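Local atomic coordinates of heavy metal cation tricomponent efflux pump ZneA(CzcA-like) (Cupriavidus metallidurans, PDB entry 4K0J), a protein that probably exports zinc and related heavy-metal cations as the inner-membrane RND pump of a tripartite efflux system, in exchange for protons. Residues C[39-52]-C[123-135]. Numbering follows the deposited sequence.
Sequences YPDIADTTSQVVTQ and AQPSLDPLTSPIG
The carboxylate of Asp128 is the flat group at the centre of this contact, and the backbone N of Gln48 reaches its OD2 from above the plane, 65° out of it, at 3.1 Å. The Gln48 side chain crosses that of Asp128 at about a right angle, its CG 3.3 Å from Asp128 OD1. Asp128 N returns a bond to Gln48 O (3.0 Å, N-H...O angle 165°). A chi1 of 85° sets the Asp128 carboxylate between its own N and carbonyl carbon, turned toward Gln48 N. A second carboxylate, that of Asp41, is likewise met from above its plane: Ser132 OG donates to OD2 at 3.2 Å. The same OG accepts from Ile134 N, closing an ST turn, while Ile134 CD1 packs at 3.6 Å from Asp41 CA. Ala43 CB meets Pro133 CG at 3.5 Å. Regular antiparallel pairing is short, with Val50 and Ser126 exchanging two backbone bonds beside the non-hydrogen-bonded pair Val49 and Leu127; Val49 and Thr51 lie side by side with Pro125. The example illustrates how one aspartate, accepting through its carboxylate and donating through its backbone N, can carry pairing one residue past a short edge strand. Arg107 of helix 103-113 forms a salt bridge with the same OD2, and that helix also packs against Leu127. Strand 90-97 pairs with the opposite edge of 46-52, leaving 126-127 outermost in this chain's sheet, while helix 653-660 touches Gln48 and Ile134.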
ATOM      1  N   TYR C  39      12.248  -1.212  25.452  1.00 48.81           N
ATOM      2  CA  TYR C  39      13.400  -0.878  24.635  1.00 39.62           C
ATOM      3  C   TYR C  39      12.868  -0.573  23.251  1.00 45.76           C
ATOM      4  O   TYR C  39      12.658  -1.486  22.452  1.00 46.30           O
ATOM      5  CB  TYR C  39      14.372  -2.055  24.576  1.00 45.57           C
ATOM      6  CG  TYR C  39      15.779  -1.682  24.148  1.00 48.61           C
ATOM      7  CD1 TYR C  39      16.823  -1.695  25.059  1.00 47.84           C
ATOM      8  CD2 TYR C  39      16.060  -1.321  22.835  1.00 44.83           C
ATOM      9  CE1 TYR C  39      18.102  -1.360  24.681  1.00 53.38           C
ATOM     10  CE2 TYR C  39      17.338  -0.981  22.448  1.00 43.25           C
ATOM     11  CZ  TYR C  39      18.359  -1.001  23.376  1.00 49.78           C
ATOM     12  OH  TYR C  39      19.645  -0.665  23.004  1.00 48.27           O
ATOM     13  N   PRO C  40      12.634   0.714  22.968  1.00 52.88           N
ATOM     14  CA  PRO C  40      12.012   1.188  21.727  1.00 57.34           C
ATOM     15  C   PRO C  40      12.739   0.657  20.501  1.00 52.09           C
ATOM     16  O   PRO C  40      13.955   0.488  20.561  1.00 43.03           O
ATOM     17  CB  PRO C  40      12.184   2.705  21.812  1.00 62.59           C
ATOM     18  CG  PRO C  40      12.309   2.990  23.259  1.00 62.73           C
ATOM     19  CD  PRO C  40      13.037   1.827  23.842  1.00 59.20           C
ATOM     20  N   ASP C  41      12.010   0.392  19.420  1.00 50.69           N
ATOM     21  CA  ASP C  41      12.626  -0.088  18.189  1.00 44.21           C
ATOM     22  C   ASP C  41      13.588   0.965  17.650  1.00 58.32           C
ATOM     23  O   ASP C  41      13.229   1.792  16.809  1.00 52.24           O
ATOM     24  CB  ASP C  41      11.570  -0.445  17.147  1.00 46.68           C
ATOM     25  CG  ASP C  41      12.092  -1.401  16.091  1.00 60.95           C
ATOM     26  OD1 ASP C  41      11.438  -2.441  15.859  1.00 67.32           O
ATOM     27  OD2 ASP C  41      13.148  -1.110  15.487  1.00 59.54           O
ATOM     28  N   ILE C  42      14.813   0.919  18.167  1.00 70.47           N
ATOM     29  CA  ILE C  42      15.873   1.864  17.836  1.00 61.98           C
ATOM     30  C   ILE C  42      16.240   1.772  16.365  1.00 57.19           C
ATOM     31  O   ILE C  42      16.596   2.769  15.742  1.00 57.70           O
ATOM     32  CB  ILE C  42      17.125   1.581  18.695  1.00 56.17           C
ATOM     33  CG1 ILE C  42      16.806   1.791  20.174  1.00 62.98           C
ATOM     34  CG2 ILE C  42      18.284   2.456  18.288  1.00 59.19           C
ATOM     35  CD1 ILE C  42      16.091   3.093  20.464  1.00 70.20           C
ATOM     36  N   ALA C  43      16.123   0.564  15.821  1.00 51.71           N
ATOM     37  CA  ALA C  43      16.522   0.257  14.449  1.00 49.47           C
ATOM     38  C   ALA C  43      15.955   1.201  13.399  1.00 51.30           C
ATOM     39  O   ALA C  43      14.927   1.847  13.612  1.00 66.49           O
ATOM     40  CB  ALA C  43      16.127  -1.163  14.110  1.00 53.51           C
ATOM     41  N   ASP C  44      16.640   1.262  12.261  1.00 42.98           N
ATOM     42  CA  ASP C  44      16.156   1.978  11.094  1.00 53.67           C
ATOM     43  C   ASP C  44      15.536   0.970  10.132  1.00 55.93           C
ATOM     44  O   ASP C  44      15.731  -0.237  10.282  1.00 56.09           O
ATOM     45  CB  ASP C  44      17.305   2.727  10.423  1.00 67.45           C
ATOM     46  CG  ASP C  44      18.018   3.670  11.375  1.00 85.73           C
ATOM     47  OD1 ASP C  44      19.264   3.763  11.301  1.00 90.96           O
ATOM     48  OD2 ASP C  44      17.334   4.318  12.197  1.00 89.64           O
ATOM     49  N   THR C  45      14.788   1.461   9.150  1.00 52.53           N
ATOM     50  CA  THR C  45      14.122   0.587   8.195  1.00 41.25           C
ATOM     51  C   THR C  45      15.120  -0.085   7.257  1.00 63.87           C
ATOM     52  O   THR C  45      15.643   0.544   6.336  1.00 65.84           O
ATOM     53  CB  THR C  45      13.114   1.363   7.361  1.00 47.96           C
ATOM     54  OG1 THR C  45      12.459   2.323   8.195  1.00 62.69           O
ATOM     55  CG2 THR C  45      12.082   0.418   6.769  1.00 45.81           C
ATOM     56  N   THR C  46      15.373  -1.370   7.493  1.00 66.26           N
ATOM     57  CA  THR C  46      16.347  -2.122   6.705  1.00 52.61           C
ATOM     58  C   THR C  46      15.816  -3.464   6.214  1.00 42.99           C
ATOM     59  O   THR C  46      14.874  -4.019   6.777  1.00 47.46           O
ATOM     60  CB  THR C  46      17.645  -2.370   7.499  1.00 40.23           C
ATOM     61  OG1 THR C  46      18.480  -3.275   6.771  1.00 39.93           O
ATOM     62  CG2 THR C  46      17.335  -2.968   8.866  1.00 35.87           C
ATOM     63  N   SER C  47      16.433  -3.978   5.159  1.00 36.59           N
ATOM     64  CA  SER C  47      16.091  -5.288   4.633  1.00 39.41           C
ATOM     65  C   SER C  47      17.252  -5.826   3.814  1.00 38.07           C
ATOM     66  O   SER C  47      17.924  -5.074   3.106  1.00 48.48           O
ATOM     67  CB  SER C  47      14.828  -5.220   3.778  1.00 36.80           C
ATOM     68  OG  SER C  47      14.410  -6.516   3.402  1.00 35.94           O
ATOM     69  N   GLN C  48      17.501  -7.127   3.923  1.00 37.46           N
ATOM     70  CA  GLN C  48      18.606  -7.748   3.196  1.00 42.03           C
ATOM     71  C   GLN C  48      18.149  -8.878   2.269  1.00 41.90           C
ATOM     72  O   GLN C  48      17.198  -9.609   2.568  1.00 32.89           O
ATOM     73  CB  GLN C  48      19.716  -8.220   4.150  1.00 32.15           C
ATOM     74  CG  GLN C  48      19.217  -8.748   5.490  1.00 54.99           C
ATOM     75  CD  GLN C  48      20.317  -9.368   6.331  1.00 51.09           C
ATOM     76  OE1 GLN C  48      21.465  -9.458   5.900  1.00 43.88           O
ATOM     77  NE2 GLN C  48      19.968  -9.805   7.541  1.00 45.55           N
ATOM     78  N   VAL C  49      18.829  -8.989   1.130  1.00 40.51           N
ATOM     79  CA  VAL C  49      18.561 -10.041   0.153  1.00 45.39           C
ATOM     80  C   VAL C  49      19.627 -11.137   0.195  1.00 42.25           C
ATOM     81  O   VAL C  49      20.825 -10.859   0.220  1.00 45.65           O
ATOM     82  CB  VAL C  49      18.413  -9.479  -1.289  1.00 45.10           C
ATOM     83  CG1 VAL C  49      19.381  -8.343  -1.534  1.00 37.08           C
ATOM     84  CG2 VAL C  49      18.611 -10.579  -2.329  1.00 47.03           C
ATOM     85  N   VAL C  50      19.171 -12.385   0.212  1.00 32.34           N
ATOM     86  CA  VAL C  50      20.064 -13.520   0.345  1.00 49.97           C
ATOM     87  C   VAL C  50      20.098 -14.338  -0.939  1.00 65.49           C
ATOM     88  O   VAL C  50      19.116 -14.995  -1.296  1.00 69.34           O
ATOM     89  CB  VAL C  50      19.623 -14.435   1.501  1.00 43.05           C
ATOM     90  CG1 VAL C  50      20.754 -15.360   1.907  1.00 28.79           C
ATOM     91  CG2 VAL C  50      19.165 -13.602   2.682  1.00 29.49           C
ATOM     92  N   THR C  51      21.228 -14.280  -1.639  1.00 69.85           N
ATOM     93  CA  THR C  51      21.457 -15.154  -2.780  1.00 57.84           C
ATOM     94  C   THR C  51      22.365 -16.279  -2.316  1.00 48.87           C
ATOM     95  O   THR C  51      23.585 -16.121  -2.275  1.00 38.03           O
ATOM     96  CB  THR C  51      22.132 -14.418  -3.956  1.00 53.78           C
ATOM     97  OG1 THR C  51      21.450 -13.187  -4.224  1.00 55.87           O
ATOM     98  CG2 THR C  51      22.097 -15.284  -5.201  1.00 46.40           C
ATOM     99  N   GLN C  52      21.768 -17.409  -1.953  1.00 51.11           N
ATOM    100  CA  GLN C  52      22.520 -18.530  -1.401  1.00 54.68           C
ATOM    101  C   GLN C  52      22.829 -19.610  -2.432  1.00 63.84           C
ATOM    102  O   GLN C  52      21.924 -20.186  -3.028  1.00 77.31           O
ATOM    103  CB  GLN C  52      21.768 -19.148  -0.224  1.00 52.59           C
ATOM    104  CG  GLN C  52      22.284 -20.516   0.183  1.00 59.32           C
ATOM    105  CD  GLN C  52      21.639 -21.035   1.451  1.00 71.68           C
ATOM    106  OE1 GLN C  52      21.009 -20.283   2.193  1.00 76.10           O
ATOM    107  NE2 GLN C  52      21.794 -22.327   1.707  1.00 76.72           N
ATOM    108  N   ALA C 123      20.797 -17.381 -10.633  1.00 54.86           N
ATOM    109  CA  ALA C 123      20.782 -17.197  -9.186  1.00 50.20           C
ATOM    110  C   ALA C 123      19.359 -17.041  -8.662  1.00 59.06           C
ATOM    111  O   ALA C 123      18.450 -16.651  -9.400  1.00 61.63           O
ATOM    112  CB  ALA C 123      21.621 -16.002  -8.792  1.00 40.43           C
ATOM    113  N   GLN C 124      19.173 -17.344  -7.382  1.00 54.33           N
ATOM    114  CA  GLN C 124      17.850 -17.314  -6.771  1.00 54.55           C
ATOM    115  C   GLN C 124      17.792 -16.419  -5.524  1.00 62.14           C
ATOM    116  O   GLN C 124      17.721 -16.916  -4.398  1.00 60.93           O
ATOM    117  CB  GLN C 124      17.389 -18.743  -6.442  1.00 55.63           C
ATOM    118  CG  GLN C 124      18.467 -19.651  -5.825  1.00 61.23           C
ATOM    119  CD  GLN C 124      19.310 -20.388  -6.863  1.00 64.08           C
ATOM    120  OE1 GLN C 124      19.283 -20.065  -8.052  1.00 57.54           O
ATOM    121  NE2 GLN C 124      20.061 -21.389  -6.409  1.00 62.40           N
ATOM    122  N   PRO C 125      17.809 -15.089  -5.726  1.00 73.49           N
ATOM    123  CA  PRO C 125      17.850 -14.124  -4.616  1.00 80.89           C
ATOM    124  C   PRO C 125      16.533 -14.019  -3.849  1.00 84.52           C
ATOM    125  O   PRO C 125      15.482 -13.782  -4.444  1.00 89.10           O
ATOM    126  CB  PRO C 125      18.158 -12.799  -5.319  1.00 86.43           C
ATOM    127  CG  PRO C 125      17.612 -12.969  -6.692  1.00 84.69           C
ATOM    128  CD  PRO C 125      17.811 -14.420  -7.040  1.00 78.03           C
ATOM    129  N   SER C 126      16.608 -14.181  -2.531  1.00 78.83           N
ATOM    130  CA  SER C 126      15.424 -14.169  -1.677  1.00 61.98           C
ATOM    131  C   SER C 126      15.431 -12.975  -0.718  1.00 62.39           C
ATOM    132  O   SER C 126      16.398 -12.218  -0.668  1.00 69.60           O
ATOM    133  CB  SER C 126      15.339 -15.481  -0.894  1.00 47.09           C
ATOM    134  OG  SER C 126      14.580 -15.332   0.292  1.00 48.78           O
ATOM    135  N   LEU C 127      14.352 -12.809   0.040  1.00 54.69           N
ATOM    136  CA  LEU C 127      14.279 -11.734   1.021  1.00 43.90           C
ATOM    137  C   LEU C 127      14.313 -12.283   2.443  1.00 39.55           C
ATOM    138  O   LEU C 127      13.623 -13.247   2.761  1.00 45.11           O
ATOM    139  CB  LEU C 127      13.019 -10.903   0.812  1.00 37.24           C
ATOM    140  CG  LEU C 127      13.216  -9.398   0.979  1.00 37.82           C
ATOM    141  CD1 LEU C 127      14.220  -8.899  -0.032  1.00 37.75           C
ATOM    142  CD2 LEU C 127      11.898  -8.673   0.806  1.00 54.16           C
ATOM    143  N   ASP C 128      15.128 -11.670   3.294  1.00 38.84           N
ATOM    144  CA  ASP C 128      15.226 -12.082   4.691  1.00 38.70           C
ATOM    145  C   ASP C 128      13.922 -11.747   5.421  1.00 30.44           C
ATOM    146  O   ASP C 128      13.164 -10.898   4.966  1.00 31.64           O
ATOM    147  CB  ASP C 128      16.426 -11.402   5.368  1.00 43.50           C
ATOM    148  CG  ASP C 128      16.100 -10.006   5.887  1.00 59.11           C
ATOM    149  OD1 ASP C 128      16.443  -9.708   7.052  1.00 73.30           O
ATOM    150  OD2 ASP C 128      15.516  -9.200   5.134  1.00 55.25           O
ATOM    151  N   PRO C 129      13.647 -12.431   6.544  1.00 29.43           N
ATOM    152  CA  PRO C 129      12.450 -12.160   7.352  1.00 34.65           C
ATOM    153  C   PRO C 129      12.329 -10.705   7.815  1.00 35.65           C
ATOM    154  O   PRO C 129      13.334 -10.043   8.068  1.00 37.41           O
ATOM    155  CB  PRO C 129      12.617 -13.100   8.559  1.00 33.58           C
ATOM    156  CG  PRO C 129      14.030 -13.591   8.504  1.00 27.59           C
ATOM    157  CD  PRO C 129      14.391 -13.592   7.058  1.00 30.95           C
ATOM    158  N   LEU C 130      11.095 -10.220   7.924  1.00 31.32           N
ATOM    159  CA  LEU C 130      10.840  -8.835   8.309  1.00 45.86           C
ATOM    160  C   LEU C 130      10.889  -8.656   9.826  1.00 48.23           C
ATOM    161  O   LEU C 130       9.869  -8.730  10.520  1.00 39.61           O
ATOM    162  CB  LEU C 130       9.499  -8.349   7.751  1.00 33.68           C
ATOM    163  CG  LEU C 130       9.149  -6.882   8.008  1.00 35.03           C
ATOM    164  CD1 LEU C 130      10.212  -5.960   7.454  1.00 35.68           C
ATOM    165  CD2 LEU C 130       7.796  -6.536   7.414  1.00 40.18           C
ATOM    166  N   THR C 131      12.093  -8.411  10.325  1.00 51.37           N
ATOM    167  CA  THR C 131      12.323  -8.254  11.750  1.00 49.53           C
ATOM    168  C   THR C 131      13.374  -7.181  11.993  1.00 52.24           C
ATOM    169  O   THR C 131      14.206  -6.910  11.129  1.00 67.17           O
ATOM    170  CB  THR C 131      12.785  -9.583  12.391  1.00 49.03           C
ATOM    171  OG1 THR C 131      13.254  -9.342  13.721  1.00 46.38           O
ATOM    172  CG2 THR C 131      13.915 -10.205  11.586  1.00 53.86           C
ATOM    173  N   SER C 132      13.315  -6.567  13.168  1.00 44.24           N
ATOM    174  CA  SER C 132      14.306  -5.598  13.599  1.00 32.19           C
ATOM    175  C   SER C 132      15.491  -6.340  14.189  1.00 34.13           C
ATOM    176  O   SER C 132      15.341  -7.465  14.675  1.00 31.77           O
ATOM    177  CB  SER C 132      13.694  -4.668  14.647  1.00 54.41           C
ATOM    178  OG  SER C 132      14.681  -3.900  15.306  1.00 52.05           O
ATOM    179  N   PRO C 133      16.683  -5.720  14.152  1.00 31.22           N
ATOM    180  CA  PRO C 133      17.872  -6.266  14.816  1.00 30.31           C
ATOM    181  C   PRO C 133      17.676  -6.468  16.316  1.00 36.23           C
ATOM    182  O   PRO C 133      18.522  -7.086  16.962  1.00 46.32           O
ATOM    183  CB  PRO C 133      18.933  -5.191  14.567  1.00 31.13           C
ATOM    184  CG  PRO C 133      18.167  -3.974  14.172  1.00 32.63           C
ATOM    185  CD  PRO C 133      17.003  -4.494  13.411  1.00 32.48           C
ATOM    186  N   ILE C 134      16.583  -5.941  16.860  1.00 35.20           N
ATOM    187  CA  ILE C 134      16.201  -6.200  18.243  1.00 37.40           C
ATOM    188  C   ILE C 134      14.940  -7.059  18.319  1.00 34.80           C
ATOM    189  O   ILE C 134      14.208  -7.015  19.307  1.00 34.00           O
ATOM    190  CB  ILE C 134      15.946  -4.897  19.015  1.00 52.00           C
ATOM    191  CG1 ILE C 134      14.733  -4.161  18.448  1.00 54.23           C
ATOM    192  CG2 ILE C 134      17.173  -4.008  18.979  1.00 69.22           C
ATOM    193  CD1 ILE C 134      14.154  -3.150  19.401  1.00 61.56           C
ATOM    194  N   GLY C 135      14.693  -7.843  17.274  1.00 29.81           N
ATOM    195  CA  GLY C 135      13.517  -8.687  17.227  1.00 29.50           C
ATOM    196  C   GLY C 135      13.731 -10.050  17.853  1.00 39.68           C
ATOM    197  O   GLY C 135      12.784 -10.810  18.029  1.00 52.51           O
TER